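Local coordinates for protein osa (Shigella flexneri, PDB 4O7K), which suppresses the oncogenicity of Agrobacterium tumefaciens as a plasmid fertility inhibition factor of the ParB/Srx superfamily, at residues Asp54-Ala62 with Phe110-Leu120; Phe67-Phe76 with Ala164-Gly172. The protein carries 1 engineered substitution. All coordinates share one frame; numbering follows the deposited sequence.

Interaction 1: residues Asp54-Ala62 with Phe110-Leu120; sequences DAFMTASNA and FAVGIDSPVPL
F110, near the end of helix 103-112, sets its ring beside A55 and M57; beyond the turn that follows, the chain enters a short parallel pairing of strand 55-58 with strand 118-128, within a mixed five-stranded sheet. Its CD1 lies 3.9 Å from A55 CB, and the M57 sulfur sits at the ring edge, 84° off the normal, a Met-aromatic contact. M57 bends at chi3, which brings CE beside F110 CZ and V118 CG1. The F110 carbonyl oxygen takes a hydrogen from each of two waters; one also donates to D54 O, the other accepts from F56 N, so water links the end of helix 103-112 to the start of the strand.

G113 leaves the helix with positive phi and opens a type I turn to S116. I114 then covers the F56 ring: its CB stands over the ring face, 4.0 Å from the centroid and only 6° off the normal, while its CD1 reaches F56 CE2. P117 lays its CB against the CB of F56 and its CG 3.8 Å from T58 CB.

The pairing proper starts at V118, whose N donates to F56 O (2.9 Å); its CG2 lies over the centre of one F110 ring face, 3.6 Å above the plane. V118 O accepts from T58 N, which stands 50° out of the carbonyl plane. Across the pairing, M57 and V118 point to one face and T58 and P119 to the other; T58 OG1 is held by V43 O beyond the two segments. The ring of P119 packs on the amide of N61, with CG 3.4 Å from OD1. Finally, L120 N donates to T58 O at 3.1 Å, almost in line with the carbonyl bond, and L120 CD2 packs 4.0 Å from M57 CB.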
loop_
_atom_site.group_PDB
_atom_site.type_symbol
_atom_site.label_atom_id
_atom_site.label_comp_id
_atom_site.label_asym_id
_atom_site.label_seq_id
_atom_site.Cartn_x
_atom_site.Cartn_y
_atom_site.Cartn_z
ATOM N N ASP A 54 -12.350 -8.092 8.512
ATOM C CA ASP A 54 -11.825 -6.740 8.349
ATOM C C ASP A 54 -10.392 -6.627 8.831
ATOM O O ASP A 54 -10.008 -7.292 9.791
ATOM C CB ASP A 54 -12.666 -5.724 9.130
ATOM C CG ASP A 54 -14.102 -5.673 8.671
ATOM O OD1 ASP A 54 -14.380 -6.100 7.531
ATOM O OD2 ASP A 54 -14.942 -5.165 9.443
ATOM N N ALA A 55 -9.614 -5.772 8.178
ATOM C CA ALA A 55 -8.308 -5.386 8.692
ATOM C C ALA A 55 -8.392 -3.961 9.228
ATOM O O ALA A 55 -9.278 -3.192 8.834
ATOM C CB ALA A 55 -7.233 -5.500 7.608
ATOM N N PHE A 56 -7.488 -3.622 10.142
ATOM C CA PHE A 56 -7.404 -2.271 10.681
ATOM C C PHE A 56 -5.966 -1.767 10.633
ATOM O O PHE A 56 -5.030 -2.510 10.934
ATOM C CB PHE A 56 -7.932 -2.222 12.114
ATOM C CG PHE A 56 -9.406 -2.475 12.214
ATOM C CD1 PHE A 56 -9.896 -3.772 12.239
ATOM C CD2 PHE A 56 -10.305 -1.420 12.260
ATOM C CE1 PHE A 56 -11.268 -4.011 12.314
ATOM C CE2 PHE A 56 -11.685 -1.655 12.344
ATOM C CZ PHE A 56 -12.161 -2.951 12.369
ATOM N N MET A 57 -5.795 -0.505 10.245
ATOM C CA MET A 57 -4.483 0.110 10.209
ATOM C C MET A 57 -4.533 1.478 10.864
ATOM O O MET A 57 -5.613 2.049 11.029
ATOM C CB MET A 57 -3.964 0.213 8.768
ATOM C CG MET A 57 -3.870 -1.135 8.063
ATOM S SD MET A 57 -2.987 -1.025 6.493
ATOM C CE MET A 57 -1.309 -1.144 7.103
ATOM N N THR A 58 -3.363 1.998 11.229
ATOM C CA THR A 58 -3.286 3.259 11.948
ATOM C C THR A 58 -2.101 4.108 11.497
ATOM O O THR A 58 -1.089 3.583 11.044
ATOM C CB THR A 58 -3.175 3.035 13.470
ATOM O OG1 THR A 58 -3.108 4.305 14.128
ATOM C CG2 THR A 58 -1.919 2.228 13.807
ATOM N N ALA A 59 -2.233 5.422 11.632
ATOM C CA ALA A 59 -1.132 6.334 11.329
ATOM C C ALA A 59 -0.423 6.791 12.606
ATOM O O ALA A 59 0.205 7.850 12.629
ATOM C CB ALA A 59 -1.645 7.542 10.551
ATOM N N SER A 60 -0.525 5.990 13.665
ATOM C CA SER A 60 -0.012 6.392 14.969
ATOM C C SER A 60 1.497 6.603 14.952
ATOM O O SER A 60 2.025 7.390 15.734
ATOM C CB SER A 60 -0.384 5.355 16.033
ATOM O OG SER A 60 0.304 4.140 15.823
ATOM N N ASN A 61 2.186 5.908 14.055
ATOM C CA ASN A 61 3.635 5.991 13.999
ATOM C C ASN A 61 4.115 7.105 13.067
ATOM O O ASN A 61 5.310 7.350 12.948
ATOM C CB ASN A 61 4.235 4.646 13.567
ATOM C CG ASN A 61 4.044 3.534 14.619
ATOM O OD1 ASN A 61 4.452 2.391 14.403
ATOM N ND2 ASN A 61 3.421 3.868 15.747
ATOM N N ALA A 62 3.182 7.798 12.424
ATOM C CA ALA A 62 3.531 8.871 11.493
ATOM C C ALA A 62 3.953 10.177 12.181
ATOM O O ALA A 62 3.485 10.501 13.276
ATOM C CB ALA A 62 2.357 9.145 10.558
ATOM N N PHE A 110 -2.133 -8.657 11.626
ATOM C CA PHE A 110 -3.380 -8.271 10.952
ATOM C C PHE A 110 -4.585 -9.027 11.514
ATOM O O PHE A 110 -5.734 -8.595 11.365
ATOM C CB PHE A 110 -3.294 -8.513 9.438
ATOM C CG PHE A 110 -2.767 -7.333 8.656
ATOM C CD1 PHE A 110 -3.543 -6.193 8.478
ATOM C CD2 PHE A 110 -1.498 -7.367 8.083
ATOM C CE1 PHE A 110 -3.062 -5.102 7.749
ATOM C CE2 PHE A 110 -1.009 -6.278 7.358
ATOM C CZ PHE A 110 -1.787 -5.150 7.188
ATOM N N ALA A 111 -4.320 -10.157 12.157
ATOM C CA ALA A 111 -5.396 -11.001 12.665
ATOM C C ALA A 111 -6.048 -10.397 13.905
ATOM O O ALA A 111 -7.223 -10.663 14.189
ATOM C CB ALA A 111 -4.869 -12.406 12.965
ATOM N N VAL A 112 -5.302 -9.571 14.635
ATOM C CA VAL A 112 -5.794 -9.049 15.911
ATOM C C VAL A 112 -6.988 -8.111 15.770
ATOM O O VAL A 112 -8.008 -8.292 16.448
ATOM C CB VAL A 112 -4.687 -8.320 16.681
ATOM C CG1 VAL A 112 -5.266 -7.650 17.916
ATOM C CG2 VAL A 112 -3.601 -9.303 17.063
ATOM N N GLY A 113 -6.871 -7.106 14.907
ATOM C CA GLY A 113 -7.995 -6.219 14.653
ATOM C C GLY A 113 -7.868 -4.842 15.272
ATOM O O GLY A 113 -6.755 -4.342 15.467
ATOM N N ILE A 114 -9.012 -4.236 15.591
ATOM C CA ILE A 114 -9.050 -2.846 16.044
ATOM C C ILE A 114 -8.282 -2.643 17.350
ATOM O O ILE A 114 -7.780 -1.552 17.613
ATOM C CB ILE A 114 -10.503 -2.328 16.215
ATOM C CG1 ILE A 114 -10.496 -0.815 16.468
ATOM C CG2 ILE A 114 -11.227 -3.074 17.330
ATOM C CD1 ILE A 114 -11.481 -0.035 15.626
ATOM N N ASP A 115 -8.164 -3.692 18.157
ATOM C CA ASP A 115 -7.388 -3.588 19.390
ATOM C C ASP A 115 -5.900 -3.359 19.128
ATOM O O ASP A 115 -5.180 -2.875 19.998
ATOM C CB ASP A 115 -7.571 -4.836 20.244
ATOM C CG ASP A 115 -8.965 -4.942 20.819
ATOM O OD1 ASP A 115 -9.673 -3.913 20.848
ATOM O OD2 ASP A 115 -9.349 -6.054 21.235
ATOM N N SER A 116 -5.435 -3.710 17.935
ATOM C CA SER A 116 -4.041 -3.449 17.578
ATOM C C SER A 116 -3.902 -3.247 16.075
ATOM O O SER A 116 -3.458 -4.154 15.369
ATOM C CB SER A 116 -3.133 -4.595 18.037
ATOM O OG SER A 116 -1.760 -4.247 17.897
ATOM N N PRO A 117 -4.307 -2.063 15.579
ATOM C CA PRO A 117 -4.208 -1.802 14.140
ATOM C C PRO A 117 -2.755 -1.806 13.670
ATOM O O PRO A 117 -1.861 -1.409 14.413
ATOM C CB PRO A 117 -4.840 -0.417 13.977
ATOM C CG PRO A 117 -4.809 0.197 15.339
ATOM C CD PRO A 117 -4.911 -0.937 16.312
ATOM N N VAL A 118 -2.543 -2.263 12.442
ATOM C CA VAL A 118 -1.215 -2.295 11.842
ATOM C C VAL A 118 -0.789 -0.899 11.367
ATOM O O VAL A 118 -1.507 -0.261 10.607
ATOM C CB VAL A 118 -1.179 -3.273 10.655
ATOM C CG1 VAL A 118 0.220 -3.285 9.997
ATOM C CG2 VAL A 118 -1.572 -4.667 11.122
ATOM N N PRO A 119 0.382 -0.419 11.817
ATOM C CA PRO A 119 0.887 0.878 11.337
ATOM C C PRO A 119 1.112 0.893 9.823
ATOM O O PRO A 119 1.420 -0.142 9.227
ATOM C CB PRO A 119 2.206 1.044 12.097
ATOM C CG PRO A 119 2.016 0.212 13.340
ATOM C CD PRO A 119 1.235 -0.980 12.881
ATOM N N LEU A 120 0.936 2.060 9.215
ATOM C CA LEU A 120 1.107 2.215 7.776
ATOM C C LEU A 120 2.545 1.972 7.331
ATOM O O LEU A 120 3.485 2.181 8.090
ATOM C CB LEU A 120 0.690 3.620 7.343
ATOM C CG LEU A 120 -0.767 3.994 7.633
ATOM C CD1 LEU A 120 -1.041 5.380 7.058
ATOM C CD2 LEU A 120 -1.680 2.949 7.040
HETATM O O HOH W 1 -7.782 -9.356 9.768
HETATM O O HOH W 2 -6.129 -5.833 11.442
#

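Interaction 2: residues Phe67-Phe76 with Ala164-Gly172; sequences FIVYVNGLAF and AVMLAEHVG. With IPA (isopropyl alcohol), chain F.
V171 O, near the end of helix 161-171, accepts a hydrogen bond from N72 N at 2.8 Å; the donor lies almost on the extension of the carbonyl bond, and the N-H...O angle is 146°. The same oxygen is approached by the CA of V71, and G172 CA makes a matching CA-H...O contact with Y70 O, so the backbones join in a single bridge at V71 and G172.

N72 also serves as N-cap of the following helix 73-81. With its CG anti to the backbone N, its OD1 accepts from A75 N, which stands above the amide plane. A75 CB then meets V171 CB at 3.9 Å. With CG1 anti to the carbonyl carbon (chi1 -53°), V171 has CG2 between N and C, alongside V71 CG1 at 3.6 Å; its CG1 is 3.4 Å from A75 O.

Further back along the helix, the two branches of V69 divide the work: CG1 faces A168, whereas CG2 comes to 3.6 Å from A164 O and also nears A164 CB and L167 CB. At the far end A164 CB presses on F67 CB, 3.4 Å away.

The axes of strand 67-72 and helix 164-171 approach to 8.0 Å, with their N-to-C directions 21° apart, nearly parallel. The arrangement is a helix packed on the face of an antiparallel sheet: helix 161-171 runs along strand 67-72, the middle of three strands.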
loop_
_atom_site.group_PDB
_atom_site.type_symbol
_atom_site.label_atom_id
_atom_site.label_comp_id
_atom_site.label_asym_id
_atom_site.label_seq_id
_atom_site.Cartn_x
_atom_site.Cartn_y
_atom_site.Cartn_z
ATOM N N PHE A 67 2.734 12.699 4.988
ATOM C CA PHE A 67 1.506 12.825 4.216
ATOM C C PHE A 67 0.901 11.456 3.981
ATOM O O PHE A 67 1.620 10.474 3.809
ATOM C CB PHE A 67 1.777 13.510 2.875
ATOM C CG PHE A 67 1.868 14.998 2.966
ATOM C CD1 PHE A 67 2.971 15.606 3.541
ATOM C CD2 PHE A 67 0.845 15.792 2.482
ATOM C CE1 PHE A 67 3.042 16.976 3.634
ATOM C CE2 PHE A 67 0.912 17.164 2.566
ATOM C CZ PHE A 67 2.005 17.758 3.149
ATOM N N ILE A 68 -0.424 11.384 3.983
ATOM C CA ILE A 68 -1.093 10.138 3.653
ATOM C C ILE A 68 -1.522 10.145 2.192
ATOM O O ILE A 68 -2.062 11.131 1.688
ATOM C CB ILE A 68 -2.302 9.897 4.568
ATOM C CG1 ILE A 68 -1.807 9.501 5.970
ATOM C CG2 ILE A 68 -3.193 8.805 3.989
ATOM C CD1 ILE A 68 -2.786 9.827 7.070
ATOM N N VAL A 69 -1.258 9.036 1.515
ATOM C CA VAL A 69 -1.771 8.815 0.179
ATOM C C VAL A 69 -2.617 7.540 0.192
ATOM O O VAL A 69 -2.171 6.484 0.657
ATOM C CB VAL A 69 -0.644 8.682 -0.863
ATOM C CG1 VAL A 69 -1.222 8.560 -2.265
ATOM C CG2 VAL A 69 0.317 9.879 -0.761
ATOM N N TYR A 70 -3.845 7.652 -0.288
ATOM C CA TYR A 70 -4.687 6.475 -0.477
ATOM C C TYR A 70 -4.383 5.918 -1.846
ATOM O O TYR A 70 -4.584 6.602 -2.852
ATOM C CB TYR A 70 -6.166 6.823 -0.358
ATOM C CG TYR A 70 -6.533 7.356 1.002
ATOM C CD1 TYR A 70 -6.512 6.531 2.121
ATOM C CD2 TYR A 70 -6.874 8.688 1.172
ATOM C CE1 TYR A 70 -6.830 7.021 3.374
ATOM C CE2 TYR A 70 -7.183 9.188 2.413
ATOM C CZ TYR A 70 -7.170 8.349 3.505
ATOM O OH TYR A 70 -7.493 8.854 4.733
ATOM N N VAL A 71 -3.883 4.691 -1.904
ATOM C CA VAL A 71 -3.457 4.183 -3.196
ATOM C C VAL A 71 -4.362 3.089 -3.726
ATOM O O VAL A 71 -4.952 2.300 -2.983
ATOM C CB VAL A 71 -1.985 3.649 -3.174
ATOM C CG1 VAL A 71 -1.024 4.747 -2.723
ATOM C CG2 VAL A 71 -1.854 2.432 -2.286
ATOM N N ASN A 72 -4.490 3.092 -5.041
ATOM C CA ASN A 72 -5.069 1.996 -5.777
ATOM C C ASN A 72 -4.124 0.806 -5.664
ATOM O O ASN A 72 -3.005 0.842 -6.191
ATOM C CB ASN A 72 -5.275 2.429 -7.233
ATOM C CG ASN A 72 -5.863 1.343 -8.097
ATOM O OD1 ASN A 72 -5.499 0.171 -7.992
ATOM N ND2 ASN A 72 -6.771 1.734 -8.983
ATOM N N GLY A 73 -4.557 -0.242 -4.969
ATOM C CA GLY A 73 -3.717 -1.417 -4.760
ATOM C C GLY A 73 -3.044 -1.969 -6.008
ATOM O O GLY A 73 -1.837 -2.237 -6.005
ATOM N N LEU A 74 -3.813 -2.145 -7.082
ATOM C CA LEU A 74 -3.251 -2.667 -8.330
ATOM C C LEU A 74 -2.205 -1.725 -8.929
ATOM O O LEU A 74 -1.215 -2.175 -9.504
ATOM C CB LEU A 74 -4.351 -2.906 -9.361
ATOM C CG LEU A 74 -5.363 -4.023 -9.087
ATOM C CD1 LEU A 74 -6.251 -4.195 -10.305
ATOM C CD2 LEU A 74 -4.683 -5.340 -8.720
ATOM N N ALA A 75 -2.445 -0.421 -8.823
ATOM C CA ALA A 75 -1.480 0.549 -9.345
ATOM C C ALA A 75 -0.210 0.549 -8.501
ATOM O O ALA A 75 0.903 0.689 -9.025
ATOM C CB ALA A 75 -2.083 1.928 -9.386
ATOM N N PHE A 76 -0.389 0.415 -7.192
ATOM C CA PHE A 76 0.726 0.386 -6.251
ATOM C C PHE A 76 1.590 -0.839 -6.525
ATOM O O PHE A 76 2.819 -0.742 -6.591
ATOM C CB PHE A 76 0.190 0.382 -4.815
ATOM C CG PHE A 76 1.255 0.365 -3.759
ATOM C CD1 PHE A 76 1.771 1.551 -3.255
ATOM C CD2 PHE A 76 1.716 -0.836 -3.241
ATOM C CE1 PHE A 76 2.731 1.536 -2.259
ATOM C CE2 PHE A 76 2.672 -0.855 -2.242
ATOM C CZ PHE A 76 3.184 0.334 -1.758
ATOM N N ALA A 164 4.424 13.024 -1.888
ATOM C CA ALA A 164 3.062 12.533 -1.727
ATOM C C ALA A 164 2.239 12.830 -2.974
ATOM O O ALA A 164 1.477 11.990 -3.438
ATOM C CB ALA A 164 2.407 13.152 -0.490
ATOM N N VAL A 165 2.422 14.017 -3.543
ATOM C CA VAL A 165 1.656 14.376 -4.726
ATOM C C VAL A 165 2.077 13.509 -5.917
ATOM O O VAL A 165 1.226 13.080 -6.708
ATOM C CB VAL A 165 1.799 15.886 -5.058
ATOM C CG1 VAL A 165 1.247 16.190 -6.445
ATOM C CG2 VAL A 165 1.061 16.719 -4.009
ATOM N N MET A 166 3.377 13.223 -6.020
ATOM C CA MET A 166 3.904 12.326 -7.046
ATOM C C MET A 166 3.341 10.908 -6.922
ATOM O O MET A 166 2.943 10.301 -7.918
ATOM C CB MET A 166 5.437 12.278 -6.967
ATOM C CG MET A 166 6.093 11.936 -8.267
ATOM S SD MET A 166 7.898 11.980 -8.058
ATOM C CE MET A 166 8.132 13.592 -7.323
ATOM N N LEU A 167 3.318 10.372 -5.703
ATOM C CA LEU A 167 2.669 9.084 -5.462
ATOM C C LEU A 167 1.193 9.113 -5.885
ATOM O O LEU A 167 0.724 8.246 -6.634
ATOM C CB LEU A 167 2.785 8.694 -3.986
ATOM C CG LEU A 167 4.179 8.233 -3.550
ATOM C CD1 LEU A 167 4.305 8.249 -2.027
ATOM C CD2 LEU A 167 4.492 6.849 -4.099
ATOM N N ALA A 168 0.461 10.113 -5.403
ATOM C CA ALA A 168 -0.951 10.249 -5.749
ATOM C C ALA A 168 -1.141 10.302 -7.270
ATOM O O ALA A 168 -2.020 9.635 -7.809
ATOM C CB ALA A 168 -1.544 11.489 -5.085
ATOM N N GLU A 169 -0.281 11.058 -7.960
ATOM C CA GLU A 169 -0.328 11.127 -9.420
ATOM C C GLU A 169 -0.298 9.753 -10.085
ATOM O O GLU A 169 -1.135 9.446 -10.934
ATOM C CB GLU A 169 0.847 11.950 -9.964
ATOM C CG GLU A 169 0.916 11.947 -11.486
ATOM C CD GLU A 169 2.146 12.661 -12.028
ATOM O OE1 GLU A 169 2.867 13.302 -11.239
ATOM O OE2 GLU A 169 2.396 12.571 -13.245
ATOM N N HIS A 170 0.669 8.924 -9.704
ATOM C CA HIS A 170 0.871 7.651 -10.386
ATOM C C HIS A 170 0.026 6.498 -9.839
ATOM O O HIS A 170 -0.387 5.635 -10.602
ATOM C CB HIS A 170 2.357 7.274 -10.340
ATOM C CG HIS A 170 3.228 8.188 -11.143
ATOM N ND1 HIS A 170 3.518 7.960 -12.471
ATOM C CD2 HIS A 170 3.847 9.349 -10.818
ATOM C CE1 HIS A 170 4.292 8.934 -12.925
ATOM N NE2 HIS A 170 4.499 9.793 -11.944
ATOM N N VAL A 171 -0.234 6.465 -8.531
ATOM C CA VAL A 171 -0.941 5.317 -7.949
ATOM C C VAL A 171 -2.060 5.679 -6.967
ATOM O O VAL A 171 -2.639 4.794 -6.338
ATOM C CB VAL A 171 0.050 4.348 -7.233
ATOM C CG1 VAL A 171 1.206 3.947 -8.180
ATOM C CG2 VAL A 171 0.625 4.975 -5.962
ATOM N N GLY A 172 -2.398 6.962 -6.852
ATOM C CA GLY A 172 -3.394 7.387 -5.880
ATOM C C GLY A 172 -4.830 7.410 -6.388
ATOM O O GLY A 172 -5.076 7.476 -7.592
HETATM C C1 IPA F . 4.140 4.609 -15.306
HETATM C C2 IPA F . 3.097 5.680 -15.010
HETATM C C3 IPA F . 1.715 5.222 -15.465
HETATM O O2 IPA F . 3.059 5.920 -13.620
#

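Overall arrangement
From the N terminus, strand 55-58 is the first element of either contact, and strand 67-72 follows it, running on into helix 73-81. Helix 103-112 and the start of strand 118-128 then return to 54-62, so interaction 1 closes a loop whose 47 intervening residues include the whole of 67-76. Interaction 2 closes later, when helix 161-171 comes back over 87 intervening residues that include 110-120. The two closures therefore cross. Interaction 1 joins strands of the mixed sheet, whereas interaction 2 lays a helix on the antiparallel sheet. Their centres are 19 Å apart, on opposite sides of the chain centre. L120 of interaction 1 touches P155 and L157 of strand 153-158, which pairs with strand 67-72.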